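Local coordinates for inositol 2-dehydrogenase/D-chiro-inositol 3-dehydrogenase (Lactobacillus casei, PDB 4MIY), which oxidises myo-inositol and D-chiro-inositol to their keto derivatives with NAD as the electron acceptor, at residues 16-21 with 48-53; 81-86 with 91-96; 310-315 with 327-332. One frame throughout, in Å; residues are numbered along the deposited sequence.

Contact 1. Residues 16-21 with 48-53; sequences AHIDRL and FHLNAK
Ile18, with chi1 at -67°, carries CG2 anti to the backbone N and sends that methyl across to Phe48, whose own chi1 of -67° sets CG anti to the carbonyl carbon and swings the ring towards helix 12-24. The methyl comes over one face, displaced towards the rim: Ile18 CG2 is 4.0 Å from the centroid of the Phe48 ring and 24° off its normal, a CH-pi contact whose shortest carbon pair is Ile18 CG2 to Phe48 CD2 at 3.7 Å. The backbone N of Asp19 lies over the same face. Farther along the ring, Asp19 CB is 3.7 Å from Phe48 CE1, the two side chains meeting at about a right angle; Asp19 OD1 also touches this CE1 but has its polar partner in Asn23 ND2. Both segments belong to the NAD-binding Rossmann fold, where helix 12-24 meets NAD at its start through backbone amides, that of Met13 among them. Phe48 directly follows helix 38-47, which ends in a Schellman motif with His49, at positive phi, as the C-prime residue. The chain then turns so that Leu50 CD1 comes to 4.2 Å from Ile18 CG2, and this one methyl therefore meets both Phe48 and Leu50. Away from the loop, Arg20 NE donates to His17 ND1 (3.1 Å), which lies in the guanidinium plane, while Ala16 O sits over the centre of one guanidinium face.

Contact 2. Residues 81-86 with 91-96; sequences ATVLKA and KFIFTE. With NAD (nicotinamide-adenine-dinucleotide), chain E.
The beta-alpha-beta unit of strand 69-72, helix 79-86 and strand 92-95, part of the Rossmann fold, is packed here through Ala86 and Val83 of the helix against Ile93 and Thr95 of the returning strand. The helix and strand segments run nearly antiparallel, at 169°, with their axes 9.6 Å apart. Ile93 CD1 lies 3.7 Å from Ala86 CB, the methyl ending against the short alanine side chain. Val83 CG2 has a looser approach to Ile93 CG2 and comes to 4.1 Å from Thr95 CB, the two side chains crossing at about a right angle. Thr95 OG1, anti to the backbone N (chi1 -175°), is turned forward along the chain and donates to Glu96 O at 3.0 Å, in the carbonyl plane and on a lone pair. Next along the chain, Glu96 reaches the cofactor: Glu96 CG lies 3.7 Å from NAD O4D, and the bend at chi2 turns the carboxylate so that Glu96 OE1 stands 2.9 Å from NAD O7N. Its other oxygen, OE2, is hydrogen-bonded to His17 NE2. A leucine in place of Glu96 would probably leave His17 NE2 without this acceptor and take away the carboxylate oxygen that stands beside the nicotinamide amide. Strands 69-72 and 121-123 flank strand 92-95, with Ile121 touching both Val83 and Ile93, while on the other face Phe92 and Phe94 pack against helix 279-294.

Contact 3. Residues 310-315 with 327-332; sequences AAITAA and VLINVA
Ile312 and Thr313 of helix 304-323 meet Ile329 and Val331, which follow strand 327-328, and the contact between the two segments is carried by aliphatic groups, with the methyl and hydroxyl of Thr313 joining in. At one end Ile312 CD1 lies 4.1 Å from Val331 CG1. Ile312 puts CG1 beside its backbone N (chi1 -68°), and an extended second torsion of 167° carries CD1 out along the chain to the valine, the two side chains passing at a slant. The other branch, Ile312 CG2, approaches Ile329 CG2 at 4.4 Å, a looser contact of two methyls. One isoleucine thus spans two residues of the facing chain, Ile329 and Val331, both of which point towards the helix while Asn330 between them points away.

The second group brings a threonine against a methyl. Ile329 CD1 comes up to Thr313 across the line of its side chain, at about a right angle, and lies 4.0 Å from Thr313 CG2 and 4.0 Å from Thr313 OG1, so that it touches both branches.

Hydrogen bonding stays outside this interface. Thr313 OG1 is bonded to Ile309 O, one turn earlier on its own helix, so the polar branch of this buried residue is satisfied even though a methyl faces it. Backbone bonds join Val327 to Ile192 and Ile329 to Thr190.

These bonds place strand 327-328 antiparallel to strand 189-195. Helix 304-323 packs on one face of the mixed sheet, and the chain then adds strand 327-328 as the sheet's outermost strand within this chain, in a C-terminal alpha/beta domain consistent with the Gfo/Idh/MocA family.

How the contacts relate
Contacts 1 and 2 both belong to the NAD-binding Rossmann fold, their centres 18 Å apart, and they meet directly through the hydrogen bond from His17 NE2 to Glu96 OE2 (2.8 Å) and by packing of His17 on Phe94. Glu96 belongs to the NAD pocket, so through His17 helix 12-24 meets a residue that lies beside the nicotinamide end of the cofactor; the packing in contact 1 itself stands back, the side chain of Ile18 being about 10 Å from NAD. Contact 3 lies in the C-terminal alpha/beta domain and touches neither of the others. Its nearest atoms are about 10 Å from contact 2 and about 16 Å from contact 1, which lies across the chain's centre.

Contact 1. Residues 16-21 with 48-53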
loop_
_atom_site.group_PDB
_atom_site.type_symbol
_atom_site.label_atom_id
_atom_site.label_comp_id
_atom_site.label_asym_id
_atom_site.label_seq_id
_atom_site.Cartn_x
_atom_site.Cartn_y
_atom_site.Cartn_z
ATOM N N ALA A 16 10.183 -22.122 -25.520
ATOM C CA ALA A 16 10.410 -20.917 -24.754
ATOM C C ALA A 16 11.861 -20.788 -24.290
ATOM O O ALA A 16 12.380 -19.732 -24.266
ATOM C CB ALA A 16 9.464 -20.857 -23.588
ATOM N N HIS A 17 12.478 -21.899 -23.954
ATOM C CA HIS A 17 13.913 -21.913 -23.667
ATOM C C HIS A 17 14.753 -21.632 -24.916
ATOM O O HIS A 17 15.724 -20.960 -24.855
ATOM C CB HIS A 17 14.336 -23.210 -23.033
ATOM C CG HIS A 17 14.041 -23.297 -21.578
ATOM N ND1 HIS A 17 14.172 -22.227 -20.739
ATOM C CD2 HIS A 17 13.656 -24.330 -20.813
ATOM C CE1 HIS A 17 13.851 -22.591 -19.523
ATOM N NE2 HIS A 17 13.551 -23.868 -19.534
ATOM N N ILE A 18 14.341 -22.175 -26.048
ATOM C CA ILE A 18 14.992 -21.840 -27.301
ATOM C C ILE A 18 14.914 -20.371 -27.614
ATOM O O ILE A 18 15.861 -19.776 -28.018
ATOM C CB ILE A 18 14.414 -22.657 -28.485
ATOM C CG1 ILE A 18 14.765 -24.117 -28.308
ATOM C CG2 ILE A 18 14.843 -22.080 -29.824
ATOM C CD1 ILE A 18 14.123 -25.013 -29.329
ATOM N N ASP A 19 13.738 -19.805 -27.428
ATOM C CA ASP A 19 13.559 -18.388 -27.584
ATOM C C ASP A 19 14.505 -17.590 -26.662
ATOM O O ASP A 19 15.091 -16.626 -27.056
ATOM C CB ASP A 19 12.100 -18.025 -27.294
ATOM C CG ASP A 19 11.815 -16.594 -27.537
ATOM O OD1 ASP A 19 12.061 -16.155 -28.638
ATOM O OD2 ASP A 19 11.376 -15.913 -26.620
ATOM N N ARG A 20 14.610 -18.043 -25.431
ATOM C CA ARG A 20 15.515 -17.445 -24.472
ATOM C C ARG A 20 16.949 -17.469 -24.968
ATOM O O ARG A 20 17.603 -16.472 -24.984
ATOM C CB ARG A 20 15.391 -18.120 -23.092
ATOM C CG ARG A 20 14.310 -17.493 -22.219
ATOM C CD ARG A 20 14.180 -18.047 -20.839
ATOM N NE ARG A 20 13.401 -19.256 -20.780
ATOM C CZ ARG A 20 12.085 -19.309 -20.680
ATOM N NH1 ARG A 20 11.355 -18.228 -20.619
ATOM N NH2 ARG A 20 11.509 -20.463 -20.613
ATOM N N LEU A 21 17.385 -18.626 -25.417
ATOM C CA LEU A 21 18.753 -18.813 -25.843
ATOM C C LEU A 21 19.054 -18.101 -27.139
ATOM O O LEU A 21 20.147 -17.715 -27.372
ATOM C CB LEU A 21 19.088 -20.279 -25.957
ATOM C CG LEU A 21 18.979 -21.029 -24.648
ATOM C CD1 LEU A 21 18.937 -22.437 -24.920
ATOM C CD2 LEU A 21 20.112 -20.743 -23.725
ATOM N N PHE A 48 12.403 -20.439 -35.292
ATOM C CA PHE A 48 13.398 -19.622 -34.627
ATOM C C PHE A 48 14.626 -19.406 -35.473
ATOM O O PHE A 48 15.592 -18.873 -35.014
ATOM C CB PHE A 48 13.769 -20.270 -33.288
ATOM C CG PHE A 48 12.664 -20.271 -32.310
ATOM C CD1 PHE A 48 12.356 -19.144 -31.635
ATOM C CD2 PHE A 48 11.935 -21.381 -32.086
ATOM C CE1 PHE A 48 11.344 -19.123 -30.771
ATOM C CE2 PHE A 48 10.923 -21.357 -31.229
ATOM C CZ PHE A 48 10.641 -20.223 -30.555
ATOM N N HIS A 49 14.572 -19.861 -36.711
ATOM C CA HIS A 49 15.656 -19.644 -37.673
ATOM C C HIS A 49 17.003 -20.090 -37.216
ATOM O O HIS A 49 17.942 -19.356 -37.318
ATOM C CB HIS A 49 15.802 -18.194 -38.023
ATOM C CG HIS A 49 14.603 -17.613 -38.664
ATOM N ND1 HIS A 49 13.327 -17.985 -38.330
ATOM C CD2 HIS A 49 14.485 -16.677 -39.619
ATOM C CE1 HIS A 49 12.469 -17.291 -39.040
ATOM N NE2 HIS A 49 13.147 -16.489 -39.831
ATOM N N LEU A 50 17.058 -21.293 -36.715
ATOM C CA LEU A 50 18.225 -21.855 -36.140
ATOM C C LEU A 50 19.085 -22.482 -37.211
ATOM O O LEU A 50 18.586 -22.999 -38.172
ATOM C CB LEU A 50 17.810 -22.944 -35.186
ATOM C CG LEU A 50 16.961 -22.612 -33.976
ATOM C CD1 LEU A 50 16.833 -23.776 -33.147
ATOM C CD2 LEU A 50 17.572 -21.520 -33.181
ATOM N N ASN A 51 20.387 -22.388 -37.025
ATOM C CA ASN A 51 21.323 -23.189 -37.756
ATOM C C ASN A 51 21.582 -24.413 -36.931
ATOM O O ASN A 51 22.488 -24.442 -36.133
ATOM C CB ASN A 51 22.609 -22.408 -38.047
ATOM C CG ASN A 51 23.671 -23.266 -38.694
ATOM O OD1 ASN A 51 23.580 -23.580 -39.849
ATOM N ND2 ASN A 51 24.679 -23.642 -37.939
ATOM N N ALA A 52 20.739 -25.417 -37.079
ATOM C CA ALA A 52 20.787 -26.547 -36.186
ATOM C C ALA A 52 20.403 -27.867 -36.822
ATOM O O ALA A 52 19.583 -27.897 -37.694
ATOM C CB ALA A 52 19.858 -26.284 -35.001
ATOM N N LYS A 53 20.964 -28.943 -36.305
ATOM C CA LYS A 53 20.599 -30.298 -36.679
ATOM C C LYS A 53 19.407 -30.848 -35.928
ATOM O O LYS A 53 19.275 -30.689 -34.741
ATOM C CB LYS A 53 21.764 -31.272 -36.519
ATOM C CG LYS A 53 21.398 -32.741 -36.707
ATOM C CD LYS A 53 22.539 -33.635 -37.243
ATOM C CE LYS A 53 22.168 -34.307 -38.582
ATOM N NZ LYS A 53 21.077 -35.265 -38.428
#

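Contact 2. Residues 81-86 with 91-96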
loop_
_atom_site.group_PDB
_atom_site.type_symbol
_atom_site.label_atom_id
_atom_site.label_comp_id
_atom_site.label_asym_id
_atom_site.label_seq_id
_atom_site.Cartn_x
_atom_site.Cartn_y
_atom_site.Cartn_z
ATOM N N ALA A 81 15.739 -40.850 -17.675
ATOM C CA ALA A 81 16.529 -41.713 -18.520
ATOM C C ALA A 81 17.429 -40.881 -19.364
ATOM O O ALA A 81 18.551 -41.224 -19.608
ATOM C CB ALA A 81 15.642 -42.518 -19.391
ATOM N N THR A 82 16.904 -39.762 -19.805
ATOM C CA THR A 82 17.654 -38.868 -20.638
ATOM C C THR A 82 18.812 -38.258 -19.860
ATOM O O THR A 82 19.895 -38.150 -20.369
ATOM C CB THR A 82 16.756 -37.814 -21.206
ATOM O OG1 THR A 82 15.831 -38.418 -22.091
ATOM C CG2 THR A 82 17.555 -36.738 -21.964
ATOM N N VAL A 83 18.568 -37.878 -18.627
ATOM C CA VAL A 83 19.585 -37.342 -17.780
ATOM C C VAL A 83 20.655 -38.370 -17.518
ATOM O O VAL A 83 21.823 -38.058 -17.487
ATOM C CB VAL A 83 19.004 -36.772 -16.464
ATOM C CG1 VAL A 83 20.032 -36.427 -15.549
ATOM C CG2 VAL A 83 18.168 -35.525 -16.760
ATOM N N LEU A 84 20.254 -39.613 -17.328
ATOM C CA LEU A 84 21.217 -40.672 -17.135
ATOM C C LEU A 84 22.013 -40.916 -18.401
ATOM O O LEU A 84 23.152 -41.180 -18.319
ATOM C CB LEU A 84 20.565 -41.962 -16.668
ATOM C CG LEU A 84 19.815 -41.948 -15.359
ATOM C CD1 LEU A 84 18.924 -43.118 -15.303
ATOM C CD2 LEU A 84 20.752 -41.968 -14.245
ATOM N N LYS A 85 21.434 -40.763 -19.547
ATOM C CA LYS A 85 22.228 -40.854 -20.752
ATOM C C LYS A 85 23.211 -39.730 -20.941
ATOM O O LYS A 85 24.284 -39.909 -21.433
ATOM C CB LYS A 85 21.351 -40.882 -21.954
ATOM C CG LYS A 85 20.726 -42.203 -22.241
ATOM C CD LYS A 85 19.559 -41.962 -23.045
ATOM C CE LYS A 85 19.145 -43.158 -23.749
ATOM N NZ LYS A 85 17.886 -43.453 -23.123
ATOM N N ALA A 86 22.847 -38.541 -20.519
ATOM C CA ALA A 86 23.710 -37.394 -20.692
ATOM C C ALA A 86 24.862 -37.452 -19.712
ATOM O O ALA A 86 25.918 -36.917 -19.959
ATOM C CB ALA A 86 22.895 -36.105 -20.529
ATOM N N LYS A 91 28.879 -33.485 -20.960
ATOM C CA LYS A 91 28.100 -32.293 -21.152
ATOM C C LYS A 91 27.458 -31.745 -19.879
ATOM O O LYS A 91 27.173 -32.438 -18.961
ATOM C CB LYS A 91 27.035 -32.518 -22.218
ATOM C CG LYS A 91 27.588 -32.828 -23.586
ATOM C CD LYS A 91 26.520 -33.277 -24.495
ATOM C CE LYS A 91 26.944 -33.467 -25.942
ATOM N NZ LYS A 91 28.235 -34.043 -26.087
ATOM N N PHE A 92 27.294 -30.441 -19.870
ATOM C CA PHE A 92 26.481 -29.805 -18.869
ATOM C C PHE A 92 24.998 -30.076 -19.168
ATOM O O PHE A 92 24.608 -30.220 -20.284
ATOM C CB PHE A 92 26.781 -28.303 -18.865
ATOM C CG PHE A 92 28.142 -27.959 -18.320
ATOM C CD1 PHE A 92 28.327 -27.759 -16.990
ATOM C CD2 PHE A 92 29.213 -27.823 -19.145
ATOM C CE1 PHE A 92 29.558 -27.409 -16.501
ATOM C CE2 PHE A 92 30.397 -27.489 -18.664
ATOM C CZ PHE A 92 30.591 -27.292 -17.340
ATOM N N ILE A 93 24.204 -30.131 -18.117
ATOM C CA ILE A 93 22.819 -30.540 -18.214
ATOM C C ILE A 93 21.903 -29.580 -17.418
ATOM O O ILE A 93 22.053 -29.423 -16.224
ATOM C CB ILE A 93 22.650 -31.934 -17.627
ATOM C CG1 ILE A 93 23.526 -32.948 -18.360
ATOM C CG2 ILE A 93 21.207 -32.356 -17.671
ATOM C CD1 ILE A 93 23.806 -34.140 -17.522
ATOM N N PHE A 94 20.994 -28.958 -18.153
ATOM C CA PHE A 94 19.878 -28.214 -17.593
ATOM C C PHE A 94 18.624 -29.028 -17.840
ATOM O O PHE A 94 18.215 -29.193 -18.934
ATOM C CB PHE A 94 19.743 -26.840 -18.250
ATOM C CG PHE A 94 18.687 -25.959 -17.620
ATOM C CD1 PHE A 94 17.383 -26.059 -18.006
ATOM C CD2 PHE A 94 19.013 -25.060 -16.638
ATOM C CE1 PHE A 94 16.431 -25.279 -17.444
ATOM C CE2 PHE A 94 18.050 -24.287 -16.062
ATOM C CZ PHE A 94 16.774 -24.393 -16.463
ATOM N N THR A 95 18.059 -29.537 -16.772
ATOM C CA THR A 95 16.795 -30.222 -16.876
ATOM C C THR A 95 15.699 -29.393 -16.241
ATOM O O THR A 95 15.864 -28.879 -15.175
ATOM C CB THR A 95 16.834 -31.643 -16.287
ATOM O OG1 THR A 95 15.602 -32.291 -16.521
ATOM C CG2 THR A 95 17.114 -31.627 -14.870
ATOM N N GLU A 96 14.607 -29.252 -16.951
ATOM C CA GLU A 96 13.429 -28.753 -16.301
ATOM C C GLU A 96 13.016 -29.659 -15.147
ATOM O O GLU A 96 13.382 -30.801 -15.090
ATOM C CB GLU A 96 12.290 -28.547 -17.288
ATOM C CG GLU A 96 12.249 -27.162 -17.911
ATOM C CD GLU A 96 12.127 -26.050 -16.874
ATOM O OE1 GLU A 96 11.694 -26.322 -15.765
ATOM O OE2 GLU A 96 12.474 -24.937 -17.186
HETATM P PA NAD E . 4.859 -30.141 -23.767
HETATM O O1A NAD E . 4.050 -31.343 -23.737
HETATM O O2A NAD E . 4.477 -29.010 -24.474
HETATM O O5B NAD E . 6.244 -30.405 -24.489
HETATM C C5B NAD E . 7.049 -31.488 -24.256
HETATM C C4B NAD E . 7.731 -31.903 -25.567
HETATM O O4B NAD E . 8.504 -33.032 -25.262
HETATM C C3B NAD E . 6.792 -32.447 -26.636
HETATM O O3B NAD E . 7.074 -31.857 -27.837
HETATM C C2B NAD E . 7.022 -33.933 -26.656
HETATM O O2B NAD E . 6.809 -34.504 -27.925
HETATM C C1B NAD E . 8.458 -34.018 -26.304
HETATM N N9A NAD E . 8.882 -35.279 -25.736
HETATM C C8A NAD E . 8.252 -36.053 -24.909
HETATM N N7A NAD E . 8.986 -37.090 -24.525
HETATM C C5A NAD E . 10.148 -36.972 -25.137
HETATM C C6A NAD E . 11.389 -37.714 -25.231
HETATM N N6A NAD E . 11.620 -38.817 -24.561
HETATM N N1A NAD E . 12.342 -37.193 -25.967
HETATM C C2A NAD E . 12.206 -36.114 -26.645
HETATM N N3A NAD E . 11.097 -35.408 -26.644
HETATM C C4A NAD E . 10.067 -35.786 -25.913
HETATM O O3 NAD E . 5.195 -29.892 -22.243
HETATM P PN NAD E . 5.951 -28.590 -21.601
HETATM O O1N NAD E . 4.941 -27.715 -21.022
HETATM O O2N NAD E . 6.690 -27.915 -22.603
HETATM O O5D NAD E . 6.712 -29.134 -20.397
HETATM C C5D NAD E . 7.962 -29.743 -20.603
HETATM C C4D NAD E . 8.728 -29.847 -19.325
HETATM O O4D NAD E . 8.935 -28.526 -18.857
HETATM C C3D NAD E . 7.963 -30.599 -18.288
HETATM O O3D NAD E . 8.878 -31.311 -17.516
HETATM C C2D NAD E . 7.343 -29.446 -17.504
HETATM O O2D NAD E . 7.121 -29.898 -16.224
HETATM C C1D NAD E . 8.442 -28.422 -17.547
HETATM N N1N NAD E . 7.952 -27.070 -17.276
HETATM C C2N NAD E . 8.476 -26.365 -16.277
HETATM C C3N NAD E . 8.033 -25.103 -15.936
HETATM C C7N NAD E . 8.668 -24.332 -14.803
HETATM O O7N NAD E . 9.774 -24.563 -14.428
HETATM N N7N NAD E . 7.963 -23.398 -14.309
HETATM C C4N NAD E . 7.038 -24.540 -16.715
HETATM C C5N NAD E . 6.534 -25.299 -17.747
HETATM C C6N NAD E . 7.002 -26.563 -17.993
#

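Contact 3. Residues 310-315 with 327-332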
loop_
_atom_site.group_PDB
_atom_site.type_symbol
_atom_site.label_atom_id
_atom_site.label_comp_id
_atom_site.label_asym_id
_atom_site.label_seq_id
_atom_site.Cartn_x
_atom_site.Cartn_y
_atom_site.Cartn_z
ATOM N N ALA A 310 13.126 -32.545 -3.735
ATOM C CA ALA A 310 11.818 -32.199 -4.199
ATOM C C ALA A 310 11.022 -33.451 -4.535
ATOM O O ALA A 310 9.882 -33.538 -4.209
ATOM C CB ALA A 310 11.902 -31.296 -5.381
ATOM N N ALA A 311 11.688 -34.407 -5.157
ATOM C CA ALA A 311 11.073 -35.675 -5.474
ATOM C C ALA A 311 10.577 -36.447 -4.262
ATOM O O ALA A 311 9.502 -36.954 -4.278
ATOM C CB ALA A 311 12.000 -36.504 -6.299
ATOM N N ILE A 312 11.376 -36.480 -3.216
ATOM C CA ILE A 312 11.007 -37.149 -1.974
ATOM C C ILE A 312 9.799 -36.466 -1.340
ATOM O O ILE A 312 8.884 -37.095 -0.875
ATOM C CB ILE A 312 12.177 -37.126 -1.007
ATOM C CG1 ILE A 312 13.305 -38.015 -1.518
ATOM C CG2 ILE A 312 11.770 -37.556 0.370
ATOM C CD1 ILE A 312 14.540 -37.797 -0.816
ATOM N N THR A 313 9.845 -35.150 -1.308
ATOM C CA THR A 313 8.812 -34.378 -0.667
ATOM C C THR A 313 7.507 -34.474 -1.447
ATOM O O THR A 313 6.465 -34.597 -0.887
ATOM C CB THR A 313 9.284 -32.943 -0.499
ATOM O OG1 THR A 313 10.465 -32.921 0.280
ATOM C CG2 THR A 313 8.250 -32.127 0.192
ATOM N N ALA A 314 7.600 -34.444 -2.756
ATOM C CA ALA A 314 6.430 -34.571 -3.588
ATOM C C ALA A 314 5.766 -35.928 -3.433
ATOM O O ALA A 314 4.589 -36.047 -3.432
ATOM C CB ALA A 314 6.767 -34.328 -5.026
ATOM N N ALA A 315 6.569 -36.940 -3.280
ATOM C CA ALA A 315 6.032 -38.257 -3.102
ATOM C C ALA A 315 5.359 -38.393 -1.731
ATOM O O ALA A 315 4.338 -38.998 -1.615
ATOM C CB ALA A 315 7.124 -39.246 -3.271
ATOM N N VAL A 327 2.792 -37.227 6.661
ATOM C CA VAL A 327 3.839 -38.128 6.238
ATOM C C VAL A 327 5.239 -37.607 6.602
ATOM O O VAL A 327 5.578 -36.510 6.287
ATOM C CB VAL A 327 3.744 -38.374 4.752
ATOM C CG1 VAL A 327 4.844 -39.286 4.297
ATOM C CG2 VAL A 327 2.430 -38.932 4.392
ATOM N N LEU A 328 6.044 -38.434 7.250
ATOM C CA LEU A 328 7.365 -38.027 7.642
ATOM C C LEU A 328 8.328 -37.996 6.494
ATOM O O LEU A 328 8.192 -38.717 5.559
ATOM C CB LEU A 328 7.906 -38.899 8.742
ATOM C CG LEU A 328 7.128 -38.912 10.038
ATOM C CD1 LEU A 328 7.880 -39.695 11.039
ATOM C CD2 LEU A 328 6.860 -37.582 10.588
ATOM N N ILE A 329 9.292 -37.103 6.607
ATOM C CA ILE A 329 10.355 -36.920 5.637
ATOM C C ILE A 329 11.709 -36.925 6.342
ATOM O O ILE A 329 11.912 -36.262 7.313
ATOM C CB ILE A 329 10.221 -35.561 4.917
ATOM C CG1 ILE A 329 8.998 -35.529 4.040
ATOM C CG2 ILE A 329 11.426 -35.295 4.072
ATOM C CD1 ILE A 329 8.636 -34.142 3.636
ATOM N N ASN A 330 12.635 -37.696 5.808
ATOM C CA ASN A 330 13.952 -37.812 6.390
ATOM C C ASN A 330 14.937 -37.789 5.285
ATOM O O ASN A 330 15.152 -38.759 4.655
ATOM C CB ASN A 330 14.090 -39.137 7.113
ATOM C CG ASN A 330 15.378 -39.267 7.807
ATOM O OD1 ASN A 330 15.989 -38.276 8.195
ATOM N ND2 ASN A 330 15.813 -40.496 8.003
ATOM N N VAL A 331 15.533 -36.664 5.049
ATOM C CA VAL A 331 16.409 -36.594 3.924
ATOM C C VAL A 331 17.825 -36.724 4.399
ATOM O O VAL A 331 18.186 -36.172 5.424
ATOM C CB VAL A 331 16.222 -35.303 3.201
ATOM C CG1 VAL A 331 14.918 -35.353 2.478
ATOM C CG2 VAL A 331 16.227 -34.188 4.176
ATOM N N ALA A 332 18.611 -37.483 3.652
ATOM C CA ALA A 332 19.978 -37.754 4.066
ATOM C C ALA A 332 20.784 -36.503 3.988
ATOM O O ALA A 332 20.483 -35.612 3.219
ATOM C CB ALA A 332 20.604 -38.821 3.241
#